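Long-range contacts in mortality factor 4-like protein 1 (Homo sapiens, PDB 2F5K), which probably reads chromatin marks in gene regulation, its chromo domain binding the tail of histone H3 methylated at a lysine: residues R28-H33 and L75-T80; Y38-V43 and I56-W61. All coordinates share one frame; numbering follows the deposited sequence.

Contact 1. Residues R28-H33 and L75-T80; sequences RVLCFH and LKYVDT
Arg28 and Tyr77 meet flat side to flat side, and the arginine chain can be followed along the tyrosine as far as its hydroxyl. With CG anti to the backbone N (chi1 171°) and the chain extended as far as NE, Arg28 runs over one ring face. CB leads off the strand, CG comes 3.9 Å from Tyr77 CD1, and CD makes a CH-pi contact, 4.0 Å from the centroid and almost on the ring normal. NE follows over the rim near Tyr77 CZ, Arg28 CZ lies 3.5 Å from Tyr77 OH, and the guanidinium stacks on the ring with the planes 21° apart. NH2 ends 3.1 Å from Tyr77 OH, but the hydroxyl lies over the guanidinium face, and the angle is too poor for a hydrogen bond. The charge is answered by Glu39, whose OE2 forms a salt bridge with Arg28 NE.

Tyr77 also receives Leu30, whose CD2 lies 3.6 Å from its CD1. Leu30 and Leu75 form an antiparallel hydrogen-bonded pair: Leu30 N donates to Leu75 O at 2.9 Å, and the return bond from Leu75 N to Leu30 O is about as straight. Beyond this pair a water bridges Arg28 O and Tyr77 N, just where Tyr77 centres an inverse gamma turn. Farther along, Phe32 CE1 packs obliquely against Leu75 CD1.

The contact thus joins the edge strand 74-76 to strand 28-32, which pairs on its other side with strand 37-48. Val78 occupies the N-cap position of helix 79-98, and this helix packs on Leu30, Phe32 and Leu75 through Asn81, Lys84 and Leu88.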
ATOM      1  N   ARG A  28       1.964  -5.761  -8.626  1.00 47.88           N
ATOM      2  CA  ARG A  28       1.112  -6.077  -7.519  1.00 46.80           C
ATOM      3  C   ARG A  28       1.909  -5.682  -6.268  1.00 45.22           C
ATOM      4  O   ARG A  28       3.097  -5.990  -6.171  1.00 44.68           O
ATOM      5  CB  ARG A  28       0.783  -7.563  -7.523  1.00 47.14           C
ATOM      6  CG  ARG A  28       0.073  -8.063  -6.301  1.00 48.89           C
ATOM      7  CD  ARG A  28      -0.290  -9.543  -6.433  1.00 52.93           C
ATOM      8  NE  ARG A  28      -1.380  -9.983  -5.572  1.00 56.15           N
ATOM      9  CZ  ARG A  28      -1.725 -11.260  -5.426  1.00 59.08           C
ATOM     10  NH1 ARG A  28      -1.054 -12.190  -6.093  1.00 59.58           N
ATOM     11  NH2 ARG A  28      -2.732 -11.621  -4.622  1.00 60.26           N
ATOM     12  N   VAL A  29       1.249  -5.028  -5.313  1.00 43.36           N
ATOM     13  CA  VAL A  29       1.933  -4.461  -4.154  1.00 41.70           C
ATOM     14  C   VAL A  29       1.103  -4.488  -2.893  1.00 39.69           C
ATOM     15  O   VAL A  29      -0.069  -4.841  -2.879  1.00 38.97           O
ATOM     16  CB  VAL A  29       2.345  -2.969  -4.449  1.00 42.47           C
ATOM     17  CG1 VAL A  29       2.575  -2.187  -3.182  1.00 44.35           C
ATOM     18  CG2 VAL A  29       3.566  -2.875  -5.395  1.00 41.58           C
ATOM     19  N   LEU A  30       1.723  -4.123  -1.796  1.00 38.58           N
ATOM     20  CA  LEU A  30       0.963  -4.022  -0.574  1.00 38.46           C
ATOM     21  C   LEU A  30       1.044  -2.576  -0.267  1.00 38.57           C
ATOM     22  O   LEU A  30       2.118  -1.989  -0.312  1.00 39.88           O
ATOM     23  CB  LEU A  30       1.566  -4.844   0.543  1.00 37.89           C
ATOM     24  CG  LEU A  30       1.514  -6.358   0.322  1.00 37.10           C
ATOM     25  CD1 LEU A  30       2.333  -7.044   1.427  1.00 37.16           C
ATOM     26  CD2 LEU A  30       0.090  -6.808   0.384  1.00 34.42           C
ATOM     27  N   CYS A  31      -0.074  -1.969   0.040  1.00 37.60           N
ATOM     28  CA  CYS A  31      -0.028  -0.558   0.258  1.00 37.77           C
ATOM     29  C   CYS A  31      -0.699  -0.245   1.552  1.00 38.16           C
ATOM     30  O   CYS A  31      -1.736  -0.813   1.851  1.00 38.69           O
ATOM     31  CB  CYS A  31      -0.739   0.179  -0.891  1.00 37.33           C
ATOM     32  SG  CYS A  31      -0.559   1.976  -0.827  1.00 36.55           S
ATOM     33  N   PHE A  32      -0.106   0.680   2.300  1.00 38.41           N
ATOM     34  CA  PHE A  32      -0.665   1.157   3.537  1.00 39.20           C
ATOM     35  C   PHE A  32      -1.794   2.154   3.262  1.00 40.39           C
ATOM     36  O   PHE A  32      -1.685   3.006   2.381  1.00 40.10           O
ATOM     37  CB  PHE A  32       0.412   1.895   4.350  1.00 39.24           C
ATOM     38  CG  PHE A  32       1.234   1.009   5.218  1.00 37.23           C
ATOM     39  CD1 PHE A  32       2.549   0.776   4.937  1.00 37.61           C
ATOM     40  CD2 PHE A  32       0.692   0.434   6.337  1.00 37.35           C
ATOM     41  CE1 PHE A  32       3.324  -0.045   5.772  1.00 36.38           C
ATOM     42  CE2 PHE A  32       1.459  -0.393   7.160  1.00 35.89           C
ATOM     43  CZ  PHE A  32       2.752  -0.642   6.849  1.00 34.78           C
ATOM     44  N   HIS A  33      -2.861   2.055   4.038  1.00 41.50           N
ATOM     45  CA  HIS A  33      -3.941   2.997   3.929  1.00 43.73           C
ATOM     46  C   HIS A  33      -4.236   3.596   5.305  1.00 43.46           C
ATOM     47  O   HIS A  33      -3.884   4.749   5.579  1.00 43.86           O
ATOM     48  CB  HIS A  33      -5.181   2.366   3.290  1.00 44.87           C
ATOM     49  CG  HIS A  33      -6.350   3.292   3.248  1.00 47.34           C
ATOM     50  ND1 HIS A  33      -7.518   3.053   3.945  1.00 49.09           N
ATOM     51  CD2 HIS A  33      -6.528   4.470   2.601  1.00 48.38           C
ATOM     52  CE1 HIS A  33      -8.367   4.040   3.720  1.00 49.95           C
ATOM     53  NE2 HIS A  33      -7.791   4.912   2.907  1.00 49.35           N
ATOM     54  N   LEU A  75       4.782  -1.277  -0.107  1.00 35.48           N
ATOM     55  CA  LEU A  75       5.702  -2.356   0.254  1.00 35.01           C
ATOM     56  C   LEU A  75       5.614  -3.421  -0.806  1.00 35.17           C
ATOM     57  O   LEU A  75       4.557  -3.626  -1.436  1.00 34.82           O
ATOM     58  CB  LEU A  75       5.363  -2.971   1.606  1.00 34.60           C
ATOM     59  CG  LEU A  75       5.625  -2.157   2.886  1.00 34.22           C
ATOM     60  CD1 LEU A  75       5.105  -2.887   4.093  1.00 29.55           C
ATOM     61  CD2 LEU A  75       7.127  -1.985   2.996  1.00 34.19           C
ATOM     62  N   LYS A  76       6.750  -4.073  -1.011  1.00 35.08           N
ATOM     63  CA  LYS A  76       6.894  -5.163  -1.940  1.00 35.60           C
ATOM     64  C   LYS A  76       5.987  -6.327  -1.530  1.00 35.46           C
ATOM     65  O   LYS A  76       5.775  -6.573  -0.348  1.00 34.93           O
ATOM     66  CB  LYS A  76       8.354  -5.585  -1.940  1.00 35.51           C
ATOM     67  CG  LYS A  76       8.953  -5.647  -3.306  1.00 38.22           C
ATOM     68  CD  LYS A  76       9.185  -4.280  -3.898  1.00 39.93           C
ATOM     69  CE  LYS A  76       9.573  -4.390  -5.353  1.00 41.45           C
ATOM     70  NZ  LYS A  76       9.583  -3.047  -5.965  1.00 43.23           N
ATOM     71  N   TYR A  77       5.431  -7.026  -2.514  1.00 36.24           N
ATOM     72  CA  TYR A  77       4.528  -8.131  -2.233  1.00 36.62           C
ATOM     73  C   TYR A  77       5.357  -9.388  -1.998  1.00 35.84           C
ATOM     74  O   TYR A  77       5.545 -10.173  -2.905  1.00 35.42           O
ATOM     75  CB  TYR A  77       3.549  -8.338  -3.410  1.00 37.47           C
ATOM     76  CG  TYR A  77       2.320  -9.170  -3.047  1.00 38.57           C
ATOM     77  CD1 TYR A  77       1.157  -8.566  -2.604  1.00 38.36           C
ATOM     78  CD2 TYR A  77       2.343 -10.559  -3.142  1.00 40.29           C
ATOM     79  CE1 TYR A  77       0.045  -9.324  -2.272  1.00 40.62           C
ATOM     80  CE2 TYR A  77       1.236 -11.334  -2.812  1.00 39.98           C
ATOM     81  CZ  TYR A  77       0.103 -10.715  -2.371  1.00 42.03           C
ATOM     82  OH  TYR A  77      -0.986 -11.482  -2.016  1.00 45.71           O
ATOM     83  N   VAL A  78       5.844  -9.563  -0.775  1.00 35.54           N
ATOM     84  CA  VAL A  78       6.682 -10.692  -0.415  1.00 35.16           C
ATOM     85  C   VAL A  78       6.340 -11.232   0.954  1.00 35.39           C
ATOM     86  O   VAL A  78       5.664 -10.549   1.770  1.00 34.36           O
ATOM     87  CB  VAL A  78       8.206 -10.324  -0.446  1.00 35.61           C
ATOM     88  CG1 VAL A  78       8.678 -10.072  -1.854  1.00 35.08           C
ATOM     89  CG2 VAL A  78       8.495  -9.143   0.420  1.00 35.17           C
ATOM     90  N   ASP A  79       6.814 -12.462   1.218  1.00 35.39           N
ATOM     91  CA  ASP A  79       6.511 -13.140   2.489  1.00 36.18           C
ATOM     92  C   ASP A  79       6.672 -12.271   3.736  1.00 34.93           C
ATOM     93  O   ASP A  79       5.801 -12.252   4.593  1.00 34.94           O
ATOM     94  CB  ASP A  79       7.288 -14.467   2.654  1.00 37.05           C
ATOM     95  CG  ASP A  79       6.692 -15.603   1.805  1.00 41.66           C
ATOM     96  OD1 ASP A  79       5.498 -15.496   1.421  1.00 45.84           O
ATOM     97  OD2 ASP A  79       7.338 -16.631   1.459  1.00 43.89           O
ATOM     98  N   THR A  80       7.800 -11.593   3.862  1.00 34.50           N
ATOM     99  CA  THR A  80       8.034 -10.713   5.009  1.00 34.25           C
ATOM    100  C   THR A  80       6.905  -9.674   5.169  1.00 32.97           C
ATOM    101  O   THR A  80       6.437  -9.422   6.273  1.00 32.61           O
ATOM    102  CB  THR A  80       9.364  -9.940   4.843  1.00 34.54           C
ATOM    103  OG1 THR A  80      10.457 -10.818   5.081  1.00 37.52           O
ATOM    104  CG2 THR A  80       9.546  -8.923   6.004  1.00 35.03           C
TER
HETATM  105  O   HOH W   1       5.639  -5.994  -5.122  1.00 40.85           O

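Contact 2. Residues Y38-V43 and I56-W61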
ATOM      1  N   TYR A  38      -2.962  -3.236   2.390  1.00 41.77           N
ATOM      2  CA  TYR A  38      -3.870  -3.894   1.440  1.00 42.61           C
ATOM      3  C   TYR A  38      -3.170  -4.327   0.178  1.00 42.45           C
ATOM      4  O   TYR A  38      -2.216  -3.707  -0.271  1.00 41.89           O
ATOM      5  CB  TYR A  38      -5.017  -2.946   1.041  1.00 43.01           C
ATOM      6  CG  TYR A  38      -5.807  -2.429   2.212  1.00 45.52           C
ATOM      7  CD1 TYR A  38      -5.378  -1.313   2.929  1.00 47.11           C
ATOM      8  CD2 TYR A  38      -6.975  -3.052   2.613  1.00 47.60           C
ATOM      9  CE1 TYR A  38      -6.072  -0.849   4.006  1.00 47.82           C
ATOM     10  CE2 TYR A  38      -7.698  -2.572   3.696  1.00 49.19           C
ATOM     11  CZ  TYR A  38      -7.229  -1.476   4.379  1.00 48.74           C
ATOM     12  OH  TYR A  38      -7.926  -1.004   5.437  1.00 49.82           O
ATOM     13  N   GLU A  39      -3.696  -5.364  -0.447  1.00 42.76           N
ATOM     14  CA  GLU A  39      -3.163  -5.759  -1.718  1.00 44.15           C
ATOM     15  C   GLU A  39      -3.509  -4.647  -2.668  1.00 44.64           C
ATOM     16  O   GLU A  39      -4.515  -3.977  -2.487  1.00 44.20           O
ATOM     17  CB  GLU A  39      -3.778  -7.070  -2.165  1.00 44.46           C
ATOM     18  CG  GLU A  39      -3.175  -7.646  -3.426  1.00 45.16           C
ATOM     19  CD  GLU A  39      -3.833  -8.962  -3.824  1.00 46.17           C
ATOM     20  OE1 GLU A  39      -4.304  -9.706  -2.950  1.00 47.35           O
ATOM     21  OE2 GLU A  39      -3.862  -9.264  -5.015  1.00 46.44           O
ATOM     22  N   ALA A  40      -2.676  -4.420  -3.668  1.00 45.94           N
ATOM     23  CA  ALA A  40      -2.935  -3.315  -4.549  1.00 47.83           C
ATOM     24  C   ALA A  40      -2.063  -3.381  -5.757  1.00 49.57           C
ATOM     25  O   ALA A  40      -1.098  -4.153  -5.779  1.00 49.85           O
ATOM     26  CB  ALA A  40      -2.709  -1.999  -3.819  1.00 47.48           C
ATOM     27  N   LYS A  41      -2.405  -2.547  -6.740  1.00 51.53           N
ATOM     28  CA  LYS A  41      -1.682  -2.418  -8.002  1.00 54.36           C
ATOM     29  C   LYS A  41      -1.111  -1.007  -8.172  1.00 55.50           C
ATOM     30  O   LYS A  41      -1.730  -0.007  -7.798  1.00 55.37           O
ATOM     31  CB  LYS A  41      -2.619  -2.707  -9.191  1.00 54.90           C
ATOM     32  CG  LYS A  41      -2.329  -3.987  -9.915  1.00 57.85           C
ATOM     33  CD  LYS A  41      -2.518  -5.200  -8.976  1.00 61.99           C
ATOM     34  CE  LYS A  41      -2.486  -6.517  -9.748  1.00 64.18           C
ATOM     35  NZ  LYS A  41      -2.872  -7.686  -8.884  1.00 65.67           N
ATOM     36  N   CYS A  42       0.073  -0.939  -8.755  1.00 57.15           N
ATOM     37  CA  CYS A  42       0.709   0.326  -9.031  1.00 59.24           C
ATOM     38  C   CYS A  42       0.315   0.787 -10.443  1.00 60.15           C
ATOM     39  O   CYS A  42       0.960   0.435 -11.435  1.00 59.80           O
ATOM     40  CB  CYS A  42       2.218   0.161  -8.920  1.00 59.62           C
ATOM     41  SG  CYS A  42       3.145   1.609  -9.467  1.00 62.96           S
ATOM     42  N   VAL A  43      -0.763   1.554 -10.533  1.00 61.41           N
ATOM     43  CA  VAL A  43      -1.250   2.016 -11.834  1.00 62.79           C
ATOM     44  C   VAL A  43      -0.340   3.072 -12.447  1.00 63.68           C
ATOM     45  O   VAL A  43      -0.021   3.005 -13.626  1.00 63.83           O
ATOM     46  CB  VAL A  43      -2.692   2.558 -11.753  1.00 62.68           C
ATOM     47  CG1 VAL A  43      -3.168   3.007 -13.127  1.00 63.35           C
ATOM     48  CG2 VAL A  43      -3.625   1.511 -11.201  1.00 62.35           C
ATOM     49  N   ILE A  56      -2.365   4.586  -6.903  1.00 54.82           N
ATOM     50  CA  ILE A  56      -2.723   3.201  -6.660  1.00 53.90           C
ATOM     51  C   ILE A  56      -4.203   2.816  -6.652  1.00 53.62           C
ATOM     52  O   ILE A  56      -5.089   3.554  -6.189  1.00 53.79           O
ATOM     53  CB  ILE A  56      -2.046   2.656  -5.377  1.00 53.79           C
ATOM     54  CG1 ILE A  56      -3.025   2.609  -4.230  1.00 53.22           C
ATOM     55  CG2 ILE A  56      -0.764   3.433  -4.994  1.00 52.93           C
ATOM     56  CD1 ILE A  56      -2.841   1.410  -3.405  1.00 53.66           C
ATOM     57  N   HIS A  57      -4.456   1.623  -7.147  1.00 52.64           N
ATOM     58  CA  HIS A  57      -5.786   1.076  -7.070  1.00 52.86           C
ATOM     59  C   HIS A  57      -5.739  -0.052  -6.063  1.00 52.53           C
ATOM     60  O   HIS A  57      -4.954  -0.988  -6.199  1.00 52.28           O
ATOM     61  CB  HIS A  57      -6.270   0.555  -8.429  1.00 52.72           C
ATOM     62  CG  HIS A  57      -7.411  -0.401  -8.317  1.00 53.67           C
ATOM     63  ND1 HIS A  57      -7.289  -1.742  -8.610  1.00 54.65           N
ATOM     64  CD2 HIS A  57      -8.690  -0.221  -7.907  1.00 54.61           C
ATOM     65  CE1 HIS A  57      -8.445  -2.344  -8.393  1.00 54.83           C
ATOM     66  NE2 HIS A  57      -9.314  -1.442  -7.969  1.00 54.64           N
ATOM     67  N   TYR A  58      -6.558   0.044  -5.035  1.00 52.60           N
ATOM     68  CA  TYR A  58      -6.581  -1.011  -4.061  1.00 53.57           C
ATOM     69  C   TYR A  58      -7.452  -2.113  -4.641  1.00 54.94           C
ATOM     70  O   TYR A  58      -8.599  -1.864  -5.066  1.00 54.21           O
ATOM     71  CB  TYR A  58      -7.094  -0.505  -2.728  1.00 53.06           C
ATOM     72  CG  TYR A  58      -6.214   0.579  -2.122  1.00 53.61           C
ATOM     73  CD1 TYR A  58      -6.338   1.913  -2.532  1.00 53.10           C
ATOM     74  CD2 TYR A  58      -5.249   0.271  -1.140  1.00 52.05           C
ATOM     75  CE1 TYR A  58      -5.551   2.913  -1.969  1.00 52.80           C
ATOM     76  CE2 TYR A  58      -4.466   1.253  -0.583  1.00 51.41           C
ATOM     77  CZ  TYR A  58      -4.611   2.575  -1.010  1.00 52.26           C
ATOM     78  OH  TYR A  58      -3.849   3.569  -0.477  1.00 51.07           O
ATOM     79  N   SER A  59      -6.889  -3.319  -4.692  1.00 56.23           N
ATOM     80  CA  SER A  59      -7.591  -4.439  -5.282  1.00 58.00           C
ATOM     81  C   SER A  59      -8.848  -4.812  -4.537  1.00 59.22           C
ATOM     82  O   SER A  59      -8.896  -4.845  -3.309  1.00 58.46           O
ATOM     83  CB  SER A  59      -6.682  -5.646  -5.495  1.00 58.05           C
ATOM     84  OG  SER A  59      -5.808  -5.809  -4.415  1.00 59.59           O
ATOM     85  N   GLY A  60      -9.891  -5.072  -5.313  1.00 61.20           N
ATOM     86  CA  GLY A  60     -11.182  -5.389  -4.745  1.00 63.86           C
ATOM     87  C   GLY A  60     -11.837  -4.121  -4.235  1.00 65.89           C
ATOM     88  O   GLY A  60     -12.841  -4.172  -3.542  1.00 66.06           O
ATOM     89  N   TRP A  61     -11.259  -2.974  -4.574  1.00 67.79           N
ATOM     90  CA  TRP A  61     -11.779  -1.702  -4.096  1.00 69.93           C
ATOM     91  C   TRP A  61     -12.240  -0.847  -5.258  1.00 70.73           C
ATOM     92  O   TRP A  61     -11.599  -0.782  -6.309  1.00 70.65           O
ATOM     93  CB  TRP A  61     -10.730  -0.929  -3.280  1.00 70.50           C
ATOM     94  CG  TRP A  61     -10.552  -1.385  -1.853  1.00 72.99           C
ATOM     95  CD1 TRP A  61     -10.703  -2.655  -1.359  1.00 74.43           C
ATOM     96  CD2 TRP A  61     -10.167  -0.573  -0.734  1.00 74.70           C
ATOM     97  NE1 TRP A  61     -10.447  -2.676  -0.010  1.00 74.65           N
ATOM     98  CE2 TRP A  61     -10.111  -1.412   0.397  1.00 75.05           C
ATOM     99  CE3 TRP A  61      -9.856   0.786  -0.574  1.00 75.26           C
ATOM    100  CZ2 TRP A  61      -9.761  -0.940   1.657  1.00 75.93           C
ATOM    101  CZ3 TRP A  61      -9.507   1.248   0.680  1.00 75.23           C
ATOM    102  CH2 TRP A  61      -9.466   0.392   1.777  1.00 75.69           C
TER
HETATM  103  O   HOH W   2      -7.125  -4.741  -0.841  1.00 74.08           O
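Tyr38 and Trp61 both carry CG anti to the carbonyl carbon (chi1 -56° and -79°), and these torsions bring their rings together beside a beta hairpin of the chromo domain barrel. The edge of Trp61 is directed at the face of Tyr38 in a T-shaped pair, centroids 4.7 Å apart and planes at 60°. Trp61 CZ2 makes the nearest approach, 3.3 Å from Tyr38 CE2. His33 and Trp65 set further edge-to-face rings against Trp61. An aromatic cluster of this kind is consistent with the cages in which chromo domains hold methylated lysine, although no ligand is present here.

The hairpin strands run antiparallel. Lys41 and His57 form a hydrogen-bonded pair, Lys41 N donating to His57 O at 3.0 Å and His57 N returning a bond to Lys41 O. On one face of the sheet lie Ala40, Cys42, Ile56 and Tyr58. There Ile56 CD1 sits over the centre of the Tyr58 ring and also touches Ala40 CB at 3.4 Å, a closeness that may owe something to the unusual Ile56 torsions. Cys31 of strand 28-32 touches Ala40, Ile56 and Tyr58, and Val69 of strand 67-70 touches the last two. Lys41 and His57 project from the other face, while Val43 CG2 rests on His57 CB.

A type II turn from Tyr58 to Trp61 ends the pairing and swings the indole back toward Tyr38. Trp61 N bonds to Tyr58 O within it, and His57 NE2 donates to Trp61 O, tying the imidazole to the far end of the turn. Glu39 O gathers several donors at this end of the hairpin: weak bonds from Ser59 N and Ser59 OG, the latter at 3.0 Å, and a water that also donates to Ser59 O.

Overall arrangement
Contacts 1 and 2 lie in neighbouring parts of one antiparallel sheet, their centres about 10 Å apart. Its strand order runs 67-70, 51-58, 37-48, 28-32, 74-76, so contact 2 joins the second and third strands and contact 1 the last two. Along the chain, 38-43 and 56-61 are nested within the loop that 28-33 and 75-80 close. The adjacent strands 28-32 and 37-48 are joined by backbone hydrogen bonds of Val29 with Ala40 and Cys31 with Tyr38, and His33 CB packs separately on Tyr38 CE1. One continuous sheet therefore connects the aromatic cluster, a probable methyl-lysine site, with the edge strand that leads into the C-terminal helix.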